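Local coordinates for protein putative aspartyl-tRNA synthetase (Leishmania major, PDB 6OD8) that probably catalyses the ATP-dependent attachment of L-aspartate to tRNA(Asp), releasing AMP and diphosphate, as a class II aminoacyl-tRNA synthetase, at residues 72-75 with 76-80; 135-138 with 139-143; 199-202 with 203-207; 475-479 with 480-484. One frame throughout, in Å; residues are numbered along the deposited sequence. Where two conformers were deposited one is given.

Contact 1: 72-75 with 76-80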
ATOM      1  N   THR A  72      27.053  21.161   2.953  1.00 29.53           N
ATOM      2  CA  THR A  72      26.032  20.751   3.913  1.00 37.51           C
ATOM      3  C   THR A  72      24.837  21.689   3.772  1.00 37.07           C
ATOM      4  O   THR A  72      24.932  22.879   4.093  1.00 39.85           O
ATOM      5  CB  THR A  72      26.575  20.765   5.342  1.00 43.37           C
ATOM      6  OG1 THR A  72      27.647  19.821   5.464  1.00 50.95           O
ATOM      7  CG2 THR A  72      25.478  20.405   6.327  1.00 42.27           C
ATOM      8  N   HIS A  73      23.719  21.150   3.284  1.00 32.23           N
ATOM      9  CA  HIS A  73      22.491  21.909   3.107  0.53 35.02           C
ATOM     10  C   HIS A  73      21.601  21.714   4.335  1.00 38.07           C
ATOM     11  O   HIS A  73      21.171  20.591   4.617  1.00 40.34           O
ATOM     12  CB  HIS A  73      21.812  21.442   1.816  0.53 31.85           C
ATOM     13  CG  HIS A  73      22.786  21.112   0.720  0.53 28.04           C
ATOM     14  ND1 HIS A  73      23.051  21.971  -0.324  0.53 28.95           N
ATOM     15  CD2 HIS A  73      23.578  20.031   0.522  0.53 27.25           C
ATOM     16  CE1 HIS A  73      23.955  21.432  -1.123  0.53 25.10           C
ATOM     17  NE2 HIS A  73      24.297  20.257  -0.626  0.53 24.92           N
ATOM     18  N   ILE A  74      21.331  22.797   5.065  1.00 30.87           N
ATOM     19  CA  ILE A  74      20.504  22.753   6.270  1.00 27.97           C
ATOM     20  C   ILE A  74      19.047  22.957   5.859  1.00 28.57           C
ATOM     21  O   ILE A  74      18.733  23.989   5.248  1.00 29.46           O
ATOM     22  CB  ILE A  74      20.924  23.822   7.288  1.00 30.14           C
ATOM     23  CG1 ILE A  74      22.429  23.757   7.595  1.00 32.16           C
ATOM     24  CG2 ILE A  74      20.063  23.741   8.555  1.00 35.03           C
ATOM     25  CD1 ILE A  74      22.868  22.471   8.239  1.00 39.58           C
ATOM     26  N   PRO A  75      18.136  22.042   6.190  1.00 36.53           N
ATOM     27  CA  PRO A  75      16.717  22.291   5.896  1.00 34.29           C
ATOM     28  C   PRO A  75      16.142  23.394   6.778  1.00 19.35           C
ATOM     29  O   PRO A  75      16.556  23.596   7.920  1.00 27.73           O
ATOM     30  CB  PRO A  75      16.050  20.940   6.181  1.00 35.11           C
ATOM     31  CG  PRO A  75      16.983  20.227   7.072  1.00 36.63           C
ATOM     32  CD  PRO A  75      18.365  20.699   6.751  1.00 33.72           C
ATOM     33  N   VAL A  76      15.166  24.117   6.227  1.00 23.33           N
ATOM     34  CA  VAL A  76      14.534  25.203   6.965  1.00 24.85           C
ATOM     35  C   VAL A  76      13.982  24.704   8.298  1.00 23.44           C
ATOM     36  O   VAL A  76      13.980  25.442   9.291  1.00 23.66           O
ATOM     37  CB  VAL A  76      13.434  25.857   6.101  1.00 27.17           C
ATOM     38  CG1 VAL A  76      12.785  27.011   6.842  1.00 29.26           C
ATOM     39  CG2 VAL A  76      14.024  26.337   4.788  1.00 34.22           C
ATOM     40  N   SER A  77      13.555  23.436   8.352  1.00 23.53           N
ATOM     41  CA  SER A  77      12.938  22.898   9.563  1.00 31.14           C
ATOM     42  C   SER A  77      13.895  22.910  10.746  1.00 27.53           C
ATOM     43  O   SER A  77      13.453  22.976  11.899  1.00 31.64           O
ATOM     44  CB  SER A  77      12.431  21.476   9.306  1.00 31.80           C
ATOM     45  OG  SER A  77      13.460  20.641   8.774  1.00 33.11           O
ATOM     46  N   GLU A  78      15.208  22.874  10.486  1.00 32.03           N
ATOM     47  CA  GLU A  78      16.216  22.754  11.531  1.00 36.02           C
ATOM     48  C   GLU A  78      16.717  24.094  12.061  1.00 29.88           C
ATOM     49  O   GLU A  78      17.528  24.105  12.988  1.00 40.12           O
ATOM     50  CB  GLU A  78      17.410  21.934  11.011  1.00 45.24           C
ATOM     51  CG  GLU A  78      17.124  20.451  10.774  1.00 57.82           C
ATOM     52  CD  GLU A  78      18.313  19.699  10.162  1.00 71.64           C
ATOM     53  OE1 GLU A  78      19.398  20.303   9.987  1.00 74.25           O
ATOM     54  OE2 GLU A  78      18.160  18.497   9.846  1.00 75.19           O
ATOM     55  N   LEU A  79      16.241  25.221  11.523  1.00 25.60           N
ATOM     56  CA  LEU A  79      16.874  26.514  11.767  1.00 29.95           C
ATOM     57  C   LEU A  79      16.709  27.032  13.187  1.00 39.80           C
ATOM     58  O   LEU A  79      17.391  27.997  13.558  1.00 36.77           O
ATOM     59  CB  LEU A  79      16.323  27.544  10.784  1.00 32.68           C
ATOM     60  CG  LEU A  79      16.861  27.373   9.371  1.00 27.21           C
ATOM     61  CD1 LEU A  79      16.202  28.363   8.404  1.00 24.65           C
ATOM     62  CD2 LEU A  79      18.367  27.539   9.410  1.00 27.05           C
ATOM     63  N   SER A  80      15.829  26.443  13.986  1.00 38.47           N
ATOM     64  CA  SER A  80      15.684  26.894  15.358  1.00 39.26           C
ATOM     65  C   SER A  80      16.520  26.083  16.342  1.00 44.02           C
ATOM     66  O   SER A  80      16.542  26.419  17.531  1.00 49.74           O
ATOM     67  CB  SER A  80      14.207  26.882  15.757  1.00 40.02           C
ATOM     68  OG  SER A  80      13.563  28.036  15.234  1.00 38.54           O
TER
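Pro-75 leads directly into Val-76 and the short 3-10 turn that begins there, part of the loop that runs up to strand 88-100 of the OB-fold sheet. Val-76 opens the turn with its CB 3.7 Å from Pro-75 C. Its CB is directed away from residues 72-75, and the side chain packs on Ile-91 of strand 88-100, on Asp-114 and on His-161. Ser-77 follows on the exposed side, and its OG comes within 3.7 Å of Pro-75 CB.

Glu-78 carries most of the contact. Its backbone N donates to Pro-75 O at 3.0 Å; the donor stands above the carbonyl plane, 50° out of it, with a C=O...N angle of 127°. CG lies beside the residue's own N (chi1 -69°) and the chain beyond it is extended, which brings the carboxylate back obliquely across the proline ring: Glu-78 CD sits 3.4 Å from Pro-75 CG, and OE1 is equally near Pro-75 CD. OE1 also forms a salt bridge with Arg-81, so the carboxylate lies against the ring while its charge is met beyond the turn.

Leu-79 closes the second turn bond, its N donating to Val-76 O, and sends its side chain to Ile-91 and Val-116. Ile-74, whose backbone is hydrogen-bonded to Leu-90, joins this apolar layer on strand 88-100. Across the turn the two residues meet through single methyl groups, Ile-74 CG2 and Leu-79 CD2, 4.2 Å apart.

Contact 2: 135-138 with 139-143; sequences GQIA and TESIV
Ala-138 and Ser-141 bracket a local, buried type II beta turn that links helix 128-136 to strand 142-151 within the OB-fold domain. Glu-140 occupies the third position with a positive phi of 77°, as this turn type requires. The carbonyl oxygen of Ala-138 is gripped twice by a single residue: Ser-141 N donates at 3.1 Å, and the hydroxyl Ser-141 OG donates to the same Ala-138 O at 2.7 Å. Both donors reach it from one face of the carbonyl plane. The serine can do this because OG is rotated beside its own N (chi1 -59°), bringing hydroxyl and N-H to bear on one acceptor.

The hydroxyl is used further. A water takes the N-H of Ala-138 at 2.8 Å from its oxygen to Ala-138 N and donates onward to Ser-141 OG, while Ser-177 N supplies OG with another bond. This network fixes the rotation of the serine in a buried setting.

Beneath the turn the packing is apolar. Ile-137 CG2 rests on Ser-141 CB at 3.7 Å, and farther along the same side chain Ile-137 CD1 touches Val-143 CG1 at 4.2 Å. Ile-137 and Val-143 also lie against Val-95, Ile-171 and Thr-173, so they belong to the interior of the barrel. Glu-140 points the other way, its carboxylate shared in salt bridges by Arg-110 and Arg-213.

The arrangement is that of the classical OB-fold, in which the helix between the third and fourth strands packs at the barrel end and a tight turn leads from it into the fourth strand.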
ATOM      1  N   GLY A 135      15.282  41.888  -4.172  1.00 32.40           N
ATOM      2  CA  GLY A 135      13.973  42.498  -4.322  1.00 31.63           C
ATOM      3  C   GLY A 135      13.220  42.059  -5.562  1.00 33.50           C
ATOM      4  O   GLY A 135      11.987  42.118  -5.576  1.00 36.26           O
ATOM      5  N   GLN A 136      13.924  41.609  -6.603  1.00 31.03           N
ATOM      6  CA  GLN A 136      13.272  41.277  -7.865  1.00 31.63           C
ATOM      7  C   GLN A 136      13.142  39.777  -8.134  1.00 30.16           C
ATOM      8  O   GLN A 136      12.643  39.404  -9.203  1.00 28.55           O
ATOM      9  CB  GLN A 136      14.004  41.967  -9.034  1.00 35.24           C
ATOM     10  CG  GLN A 136      15.450  41.519  -9.265  1.00 38.58           C
ATOM     11  CD  GLN A 136      15.534  40.197 -10.013  1.00 39.40           C
ATOM     12  OE1 GLN A 136      15.037  40.078 -11.138  1.00 36.49           O
ATOM     13  NE2 GLN A 136      16.134  39.187  -9.377  1.00 26.73           N
ATOM     14  N   ILE A 137      13.582  38.906  -7.218  1.00 27.93           N
ATOM     15  CA  ILE A 137      13.382  37.473  -7.415  1.00 27.02           C
ATOM     16  C   ILE A 137      11.886  37.190  -7.466  1.00 25.08           C
ATOM     17  O   ILE A 137      11.107  37.737  -6.678  1.00 28.14           O
ATOM     18  CB  ILE A 137      14.066  36.663  -6.299  1.00 24.24           C
ATOM     19  CG1 ILE A 137      15.564  36.990  -6.258  1.00 23.17           C
ATOM     20  CG2 ILE A 137      13.865  35.161  -6.487  1.00 22.97           C
ATOM     21  CD1 ILE A 137      16.347  36.300  -5.154  1.00 22.66           C
ATOM     22  N   ALA A 138      11.473  36.355  -8.414  1.00 22.58           N
ATOM     23  CA  ALA A 138      10.059  35.993  -8.512  1.00 26.78           C
ATOM     24  C   ALA A 138       9.668  35.098  -7.343  1.00 23.34           C
ATOM     25  O   ALA A 138      10.403  34.172  -6.983  1.00 22.45           O
ATOM     26  CB  ALA A 138       9.779  35.276  -9.833  1.00 22.09           C
ATOM     27  N   THR A 139       8.505  35.373  -6.739  1.00 21.92           N
ATOM     28  CA  THR A 139       8.054  34.489  -5.673  1.00 20.43           C
ATOM     29  C   THR A 139       7.853  33.085  -6.232  1.00 24.27           C
ATOM     30  O   THR A 139       7.552  32.900  -7.418  1.00 22.17           O
ATOM     31  CB  THR A 139       6.756  34.993  -5.028  1.00 28.04           C
ATOM     32  OG1 THR A 139       5.714  34.973  -5.992  1.00 28.16           O
ATOM     33  CG2 THR A 139       6.935  36.427  -4.519  1.00 27.68           C
ATOM     34  N   GLU A 140       8.068  32.099  -5.363  1.00 19.24           N
ATOM     35  CA  GLU A 140       8.093  30.659  -5.606  1.00 23.47           C
ATOM     36  C   GLU A 140       9.402  30.197  -6.269  1.00 19.55           C
ATOM     37  O   GLU A 140       9.592  28.991  -6.430  1.00 23.31           O
ATOM     38  CB  GLU A 140       6.883  30.156  -6.427  1.00 24.84           C
ATOM     39  CG  GLU A 140       5.562  30.441  -5.703  1.00 23.05           C
ATOM     40  CD  GLU A 140       5.576  29.837  -4.321  1.00 28.87           C
ATOM     41  OE1 GLU A 140       5.636  28.587  -4.226  1.00 27.22           O
ATOM     42  OE2 GLU A 140       5.592  30.606  -3.332  1.00 29.89           O
ATOM     43  N   SER A 141      10.312  31.100  -6.638  1.00 17.96           N
ATOM     44  CA  SER A 141      11.644  30.658  -7.023  1.00 17.36           C
ATOM     45  C   SER A 141      12.257  29.889  -5.861  1.00 21.43           C
ATOM     46  O   SER A 141      11.914  30.108  -4.698  1.00 22.44           O
ATOM     47  CB  SER A 141      12.544  31.845  -7.383  1.00 19.21           C
ATOM     48  OG  SER A 141      12.016  32.606  -8.450  1.00 22.93           O
ATOM     49  N   ILE A 142      13.164  28.971  -6.176  1.00 18.06           N
ATOM     50  CA  ILE A 142      13.921  28.266  -5.155  0.75 15.90           C
ATOM     51  C   ILE A 142      15.331  28.841  -5.141  1.00 17.62           C
ATOM     52  O   ILE A 142      15.961  28.997  -6.192  1.00 20.39           O
ATOM     53  CB  ILE A 142      13.919  26.752  -5.409  0.75 16.74           C
ATOM     54  CG1 ILE A 142      12.497  26.211  -5.219  0.75 18.37           C
ATOM     55  CG2 ILE A 142      14.888  26.069  -4.465  0.75 16.55           C
ATOM     56  CD1 ILE A 142      12.323  24.787  -5.682  0.75 18.16           C
ATOM     57  N   VAL A 143      15.810  29.198  -3.946  1.00 19.82           N
ATOM     58  CA  VAL A 143      17.096  29.875  -3.804  1.00 18.65           C
ATOM     59  C   VAL A 143      18.003  29.071  -2.885  1.00 19.04           C
ATOM     60  O   VAL A 143      17.534  28.371  -1.988  1.00 21.32           O
ATOM     61  CB  VAL A 143      16.934  31.314  -3.260  1.00 24.38           C
ATOM     62  CG1 VAL A 143      16.292  32.229  -4.292  1.00 22.24           C
ATOM     63  CG2 VAL A 143      16.154  31.319  -1.943  1.00 20.22           C
TER
HETATM   64  O   HOH W   1      13.269  35.045 -10.188  1.00 37.48           O

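Contact 3: 199-202 with 203-207; sequences VNLD and TRLNS
Asn-200 caps the N terminus of helix 201-206 by turning its side-chain carbonyl onto Thr-203. Asn-200 OD1 accepts from Thr-203 N at 3.0 Å in a nearly straight bond (172° at the hydrogen), and Thr-203 OG1 donates to the same Asn-200 OD1 at 3.1 Å. Both come from one face of the amide plane, the hydroxyl from higher above it. This is possible because Asn-200 CG sits between its own N and carbonyl carbon (chi1 70°), folding OD1 back over the first turn.

Close packing continues where Leu-201 CG meets Leu-205 CD1 at 3.9 Å, beside the backbone bond from Leu-205 N to Leu-201 O. Val-199, just before the cap, brings CG1 to 4.0 Å from Thr-203 CB.

Arg-204 is buried as well. Its chain bends at chi3, and Val-199 CB lies over one face of the guanidinium, but the polar link is indirect: a water accepts from Arg-204 NE at 2.7 Å and donates to Val-199 O. Arg-204 NH1 is held by Asp-211 and by Ala-188 O. The looser side is that of the exposed Asp-202 and Asn-206, where Asp-202 makes a salt bridge and Asn-206 OD1 a hydrogen bond to Arg-555.

Chemically, the cap supplies an acceptor to an N-H that has no preceding helical carbonyl, and the acidic Asp-202 in the first turn would probably be favoured by the helix dipole.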
ATOM      1  N   VAL A 199      -9.700  31.109  -3.912  1.00 32.41           N
ATOM      2  CA  VAL A 199      -9.459  30.331  -5.120  1.00 30.16           C
ATOM      3  C   VAL A 199     -10.513  29.241  -5.204  1.00 30.90           C
ATOM      4  O   VAL A 199     -10.713  28.493  -4.239  1.00 31.51           O
ATOM      5  CB  VAL A 199      -8.052  29.715  -5.117  1.00 26.73           C
ATOM      6  CG1 VAL A 199      -7.824  28.957  -6.410  1.00 27.57           C
ATOM      7  CG2 VAL A 199      -7.014  30.793  -4.901  1.00 29.62           C
ATOM      8  N   ASN A 200     -11.173  29.129  -6.354  1.00 28.25           N
ATOM      9  CA  ASN A 200     -12.190  28.093  -6.426  1.00 26.62           C
ATOM     10  C   ASN A 200     -11.546  26.745  -6.726  1.00 30.08           C
ATOM     11  O   ASN A 200     -10.384  26.644  -7.144  1.00 24.83           O
ATOM     12  CB  ASN A 200     -13.276  28.451  -7.449  1.00 36.12           C
ATOM     13  CG  ASN A 200     -12.800  28.396  -8.874  1.00 37.57           C
ATOM     14  OD1 ASN A 200     -12.227  27.408  -9.323  1.00 44.67           O
ATOM     15  ND2 ASN A 200     -13.070  29.460  -9.616  1.00 51.78           N
ATOM     16  N   LEU A 201     -12.323  25.696  -6.492  1.00 26.19           N
ATOM     17  CA  LEU A 201     -11.752  24.360  -6.429  1.00 26.71           C
ATOM     18  C   LEU A 201     -11.187  23.920  -7.776  1.00 23.35           C
ATOM     19  O   LEU A 201     -10.115  23.306  -7.828  1.00 24.67           O
ATOM     20  CB  LEU A 201     -12.812  23.374  -5.923  1.00 19.08           C
ATOM     21  CG  LEU A 201     -12.321  21.937  -5.767  1.00 21.15           C
ATOM     22  CD1 LEU A 201     -11.131  21.847  -4.829  1.00 23.28           C
ATOM     23  CD2 LEU A 201     -13.446  21.087  -5.233  1.00 24.76           C
ATOM     24  N   ASP A 202     -11.870  24.233  -8.883  1.00 22.78           N
ATOM     25  CA  ASP A 202     -11.342  23.792 -10.175  1.00 27.16           C
ATOM     26  C   ASP A 202     -10.003  24.458 -10.493  1.00 24.52           C
ATOM     27  O   ASP A 202      -9.088  23.803 -11.004  1.00 24.65           O
ATOM     28  CB  ASP A 202     -12.362  24.042 -11.288  1.00 32.80           C
ATOM     29  CG  ASP A 202     -13.474  22.981 -11.305  1.00 49.92           C
ATOM     30  OD1 ASP A 202     -13.190  21.796 -10.975  1.00 42.84           O
ATOM     31  OD2 ASP A 202     -14.632  23.334 -11.635  1.00 54.65           O
ATOM     32  N   THR A 203      -9.861  25.752 -10.195  1.00 23.62           N
ATOM     33  CA  THR A 203      -8.579  26.416 -10.415  1.00 26.36           C
ATOM     34  C   THR A 203      -7.493  25.802  -9.538  1.00 24.31           C
ATOM     35  O   THR A 203      -6.355  25.601  -9.979  1.00 24.61           O
ATOM     36  CB  THR A 203      -8.729  27.910 -10.136  1.00 30.09           C
ATOM     37  OG1 THR A 203      -9.789  28.421 -10.947  1.00 31.38           O
ATOM     38  CG2 THR A 203      -7.436  28.655 -10.462  1.00 32.41           C
ATOM     39  N   ARG A 204      -7.853  25.471  -8.302  1.00 22.50           N
ATOM     40  CA  ARG A 204      -6.961  24.768  -7.384  1.00 23.88           C
ATOM     41  C   ARG A 204      -6.455  23.461  -7.983  1.00 27.49           C
ATOM     42  O   ARG A 204      -5.254  23.170  -7.958  1.00 25.65           O
ATOM     43  CB  ARG A 204      -7.730  24.486  -6.103  1.00 27.21           C
ATOM     44  CG  ARG A 204      -7.039  24.767  -4.833  1.00 39.52           C
ATOM     45  CD  ARG A 204      -7.972  24.413  -3.684  1.00 36.39           C
ATOM     46  NE  ARG A 204      -8.559  25.598  -3.073  1.00 32.15           N
ATOM     47  CZ  ARG A 204      -7.923  26.327  -2.161  1.00 33.68           C
ATOM     48  NH1 ARG A 204      -6.696  25.975  -1.785  1.00 30.68           N
ATOM     49  NH2 ARG A 204      -8.498  27.391  -1.625  1.00 31.95           N
ATOM     50  N   LEU A 205      -7.368  22.640  -8.502  1.00 22.05           N
ATOM     51  CA  LEU A 205      -6.967  21.317  -8.965  1.00 18.11           C
ATOM     52  C   LEU A 205      -6.247  21.396 -10.299  1.00 24.12           C
ATOM     53  O   LEU A 205      -5.416  20.533 -10.598  1.00 25.30           O
ATOM     54  CB  LEU A 205      -8.187  20.390  -9.064  1.00 20.72           C
ATOM     55  CG  LEU A 205      -8.973  20.235  -7.760  1.00 19.51           C
ATOM     56  CD1 LEU A 205     -10.305  19.435  -7.946  1.00 19.16           C
ATOM     57  CD2 LEU A 205      -8.114  19.624  -6.659  1.00 20.38           C
ATOM     58  N   ASN A 206      -6.528  22.434 -11.090  1.00 20.46           N
ATOM     59  CA  ASN A 206      -5.880  22.585 -12.387  1.00 25.46           C
ATOM     60  C   ASN A 206      -4.390  22.878 -12.267  1.00 29.18           C
ATOM     61  O   ASN A 206      -3.659  22.620 -13.222  1.00 24.60           O
ATOM     62  CB  ASN A 206      -6.546  23.702 -13.192  1.00 27.01           C
ATOM     63  CG  ASN A 206      -7.914  23.313 -13.698  1.00 31.56           C
ATOM     64  OD1 ASN A 206      -8.266  22.134 -13.706  1.00 29.76           O
ATOM     65  ND2 ASN A 206      -8.697  24.298 -14.119  1.00 25.30           N
ATOM     66  N   SER A 207      -3.946  23.448 -11.137  1.00 31.71           N
ATOM     67  CA  SER A 207      -2.521  23.648 -10.815  1.00 29.91           C
ATOM     68  C   SER A 207      -2.250  23.112  -9.407  1.00 25.40           C
ATOM     69  O   SER A 207      -1.841  23.836  -8.495  1.00 22.04           O
ATOM     70  CB  SER A 207      -2.101  25.113 -10.893  1.00 30.07           C
ATOM     71  OG  SER A 207      -2.420  25.684 -12.145  1.00 26.51           O
TER
HETATM   72  O   HOH W   2     -11.186  25.672  -3.420  1.00 41.51           O

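Contact 4: 475-479 with 480-484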
ATOM      1  N   MET A 475     -20.573   1.393   9.546  1.00 13.75           N
ATOM      2  CA  MET A 475     -19.970   2.388  10.421  1.00 18.39           C
ATOM      3  C   MET A 475     -20.157   3.787   9.863  1.00 16.91           C
ATOM      4  O   MET A 475     -20.072   4.013   8.654  1.00 20.02           O
ATOM      5  CB  MET A 475     -18.465   2.172  10.606  1.00 14.19           C
ATOM      6  CG  MET A 475     -18.103   0.838  11.174  1.00 23.93           C
ATOM      7  SD  MET A 475     -16.300   0.677  11.315  1.00 23.97           S
ATOM      8  CE  MET A 475     -16.199  -0.374  12.763  1.00 23.24           C
ATOM      9  N   PHE A 476     -20.332   4.741  10.773  1.00 16.42           N
ATOM     10  CA  PHE A 476     -20.604   6.123  10.422  1.00 22.12           C
ATOM     11  C   PHE A 476     -19.611   7.036  11.131  1.00 26.75           C
ATOM     12  O   PHE A 476     -19.311   6.851  12.318  1.00 19.27           O
ATOM     13  CB  PHE A 476     -22.045   6.521  10.801  1.00 18.63           C
ATOM     14  CG  PHE A 476     -23.109   5.709  10.093  1.00 18.63           C
ATOM     15  CD1 PHE A 476     -23.670   6.165   8.907  1.00 15.74           C
ATOM     16  CD2 PHE A 476     -23.538   4.491  10.609  1.00 20.79           C
ATOM     17  CE1 PHE A 476     -24.629   5.416   8.237  1.00 25.35           C
ATOM     18  CE2 PHE A 476     -24.501   3.731   9.943  1.00 22.66           C
ATOM     19  CZ  PHE A 476     -25.065   4.200   8.765  1.00 22.64           C
ATOM     20  N   ILE A 477     -19.116   8.028  10.396  1.00 20.57           N
ATOM     21  CA  ILE A 477     -18.309   9.109  10.944  1.00 18.87           C
ATOM     22  C   ILE A 477     -19.013  10.414  10.614  1.00 15.20           C
ATOM     23  O   ILE A 477     -19.307  10.681   9.442  1.00 18.16           O
ATOM     24  CB  ILE A 477     -16.877   9.122  10.365  1.00 20.58           C
ATOM     25  CG1 ILE A 477     -16.150   7.805  10.645  1.00 27.76           C
ATOM     26  CG2 ILE A 477     -16.096  10.289  10.955  1.00 21.26           C
ATOM     27  CD1 ILE A 477     -14.707   7.777  10.082  1.00 22.69           C
ATOM     28  N   ARG A 478     -19.273  11.225  11.641  1.00 17.40           N
ATOM     29  CA  ARG A 478     -20.008  12.480  11.484  1.00 18.32           C
ATOM     30  C   ARG A 478     -21.270  12.300  10.637  1.00 25.01           C
ATOM     31  O   ARG A 478     -21.571  13.106   9.755  1.00 21.60           O
ATOM     32  CB  ARG A 478     -19.105  13.574  10.894  1.00 22.38           C
ATOM     33  CG  ARG A 478     -17.808  13.840  11.654  1.00 17.05           C
ATOM     34  CD  ARG A 478     -17.201  15.151  11.200  1.00 17.01           C
ATOM     35  NE  ARG A 478     -15.819  15.304  11.643  1.00 17.47           N
ATOM     36  CZ  ARG A 478     -15.451  15.908  12.773  1.00 23.28           C
ATOM     37  NH1 ARG A 478     -16.366  16.408  13.586  1.00 20.06           N
ATOM     38  NH2 ARG A 478     -14.159  16.017  13.086  1.00 19.08           N
ATOM     39  N   GLY A 479     -22.021  11.227  10.902  1.00 22.04           N
ATOM     40  CA  GLY A 479     -23.307  11.036  10.255  1.00 25.84           C
ATOM     41  C   GLY A 479     -23.255  10.524   8.832  1.00 19.37           C
ATOM     42  O   GLY A 479     -24.277  10.570   8.129  1.00 22.95           O
ATOM     43  N   GLU A 480     -22.099  10.044   8.370  1.00 19.45           N
ATOM     44  CA  GLU A 480     -21.955   9.566   7.003  1.00 18.16           C
ATOM     45  C   GLU A 480     -21.259   8.217   7.004  1.00 19.33           C
ATOM     46  O   GLU A 480     -20.289   8.009   7.745  1.00 19.27           O
ATOM     47  CB  GLU A 480     -21.175  10.582   6.156  1.00 20.29           C
ATOM     48  CG  GLU A 480     -21.868  11.935   6.153  1.00 20.38           C
ATOM     49  CD  GLU A 480     -21.302  12.883   5.107  1.00 25.09           C
ATOM     50  OE1 GLU A 480     -21.015  12.435   3.969  1.00 30.73           O
ATOM     51  OE2 GLU A 480     -21.155  14.074   5.424  1.00 25.03           O
ATOM     52  N   GLU A 481     -21.772   7.313   6.160  1.00 17.11           N
ATOM     53  CA  GLU A 481     -21.274   5.949   6.086  1.00 17.89           C
ATOM     54  C   GLU A 481     -19.818   5.940   5.635  1.00 18.68           C
ATOM     55  O   GLU A 481     -19.457   6.576   4.644  1.00 20.22           O
ATOM     56  CB  GLU A 481     -22.146   5.139   5.113  1.00 24.91           C
ATOM     57  CG  GLU A 481     -21.866   3.640   5.083  1.00 32.58           C
ATOM     58  CD  GLU A 481     -20.878   3.223   3.989  1.00 49.92           C
ATOM     59  OE1 GLU A 481     -20.580   4.043   3.090  1.00 55.08           O
ATOM     60  OE2 GLU A 481     -20.401   2.068   4.035  1.00 50.28           O
ATOM     61  N   ILE A 482     -18.974   5.212   6.357  1.00 16.27           N
ATOM     62  CA  ILE A 482     -17.565   5.106   5.991  1.00 17.85           C
ATOM     63  C   ILE A 482     -17.141   3.666   5.692  1.00 17.73           C
ATOM     64  O   ILE A 482     -16.168   3.458   4.946  1.00 19.14           O
ATOM     65  CB  ILE A 482     -16.656   5.727   7.076  1.00 22.84           C
ATOM     66  CG1 ILE A 482     -15.193   5.814   6.605  1.00 21.58           C
ATOM     67  CG2 ILE A 482     -16.719   4.921   8.375  1.00 26.13           C
ATOM     68  CD1 ILE A 482     -14.981   6.704   5.358  1.00 25.61           C
ATOM     69  N   SER A 483     -17.865   2.659   6.176  1.00 16.87           N
ATOM     70  CA  SER A 483     -17.447   1.279   5.966  1.00 18.04           C
ATOM     71  C   SER A 483     -18.637   0.361   6.207  1.00 19.74           C
ATOM     72  O   SER A 483     -19.430   0.597   7.117  1.00 25.34           O
ATOM     73  CB  SER A 483     -16.283   0.900   6.900  1.00 19.32           C
ATOM     74  OG  SER A 483     -15.822  -0.444   6.655  1.00 17.98           O
ATOM     75  N   SER A 484     -18.758  -0.672   5.371  1.00 19.82           N
ATOM     76  CA  SER A 484     -19.718  -1.754   5.557  1.00 19.82           C
ATOM     77  C   SER A 484     -18.942  -3.047   5.778  1.00 22.29           C
ATOM     78  O   SER A 484     -18.006  -3.333   5.027  1.00 23.93           O
ATOM     79  CB  SER A 484     -20.626  -1.894   4.325  1.00 20.37           C
ATOM     80  OG  SER A 484     -21.404  -0.728   4.138  1.00 28.44           O
TER
HETATM   81  O   HOH W   3     -20.629  14.804   7.873  1.00 27.32           O
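Strands 475-477 and 480-484 form an antiparallel hairpin, joined by a type I' turn from Ile-477 to Glu-480; the axes of these short segments approach to 4.4 Å, with 134° between their N-to-C directions. Ile-477 N donates to Glu-480 O at 2.9 Å, and Glu-480 N returns a bond to Ile-477 O. Farther along, a classic beta bulge sets Ile-482 and Ser-483 both opposite Met-475: Ile-482 N donates to Met-475 O, and Met-475 N to Ser-483 O, each at 2.8 Å.

The bulge turns Ile-482 CG2 onto its neighbours, 3.9 Å from Met-475 CB and 3.7 Å from Ile-477 CG1, and this patch packs on helices 325-342 and 530-538. The sheet's other face carries Phe-476, whose CD1 comes within 3.5 Å of Glu-481 N; its ring meets that backbone obliquely and stacks on Phe-446. Glu-480 forms salt bridges with Arg-532, the arginine of the GLER sequence consistent with class II motif 3, and with Lys-431. A water donating to Glu-480 OE2 and Arg-478 O ties this carboxylate to the turn. Gripped by two basic residues and a water, Glu-480 is held in a fixed orientation, linking the hairpin to helix 530-538.

From the N terminus the four contacts follow one another in series; each closes a turn between adjoining segments, and none nests in or crosses another. Contact 1 shapes the loop running into strand 88-100, and contact 2 leads from helix 128-136 into strand 142-151; both serve the OB-fold sheet, with centres about 19 Å apart. Contact 3 starts helix 201-206, about 23 Å between centres from contact 2, on the way from the OB-fold strands to the long helix 215-237. Contact 4 closes the hairpin 472-487 in the large sheet of the catalytic domain, across the chain's centre from contacts 1 and 2. Its nearest atoms lie about 15 Å from contact 3.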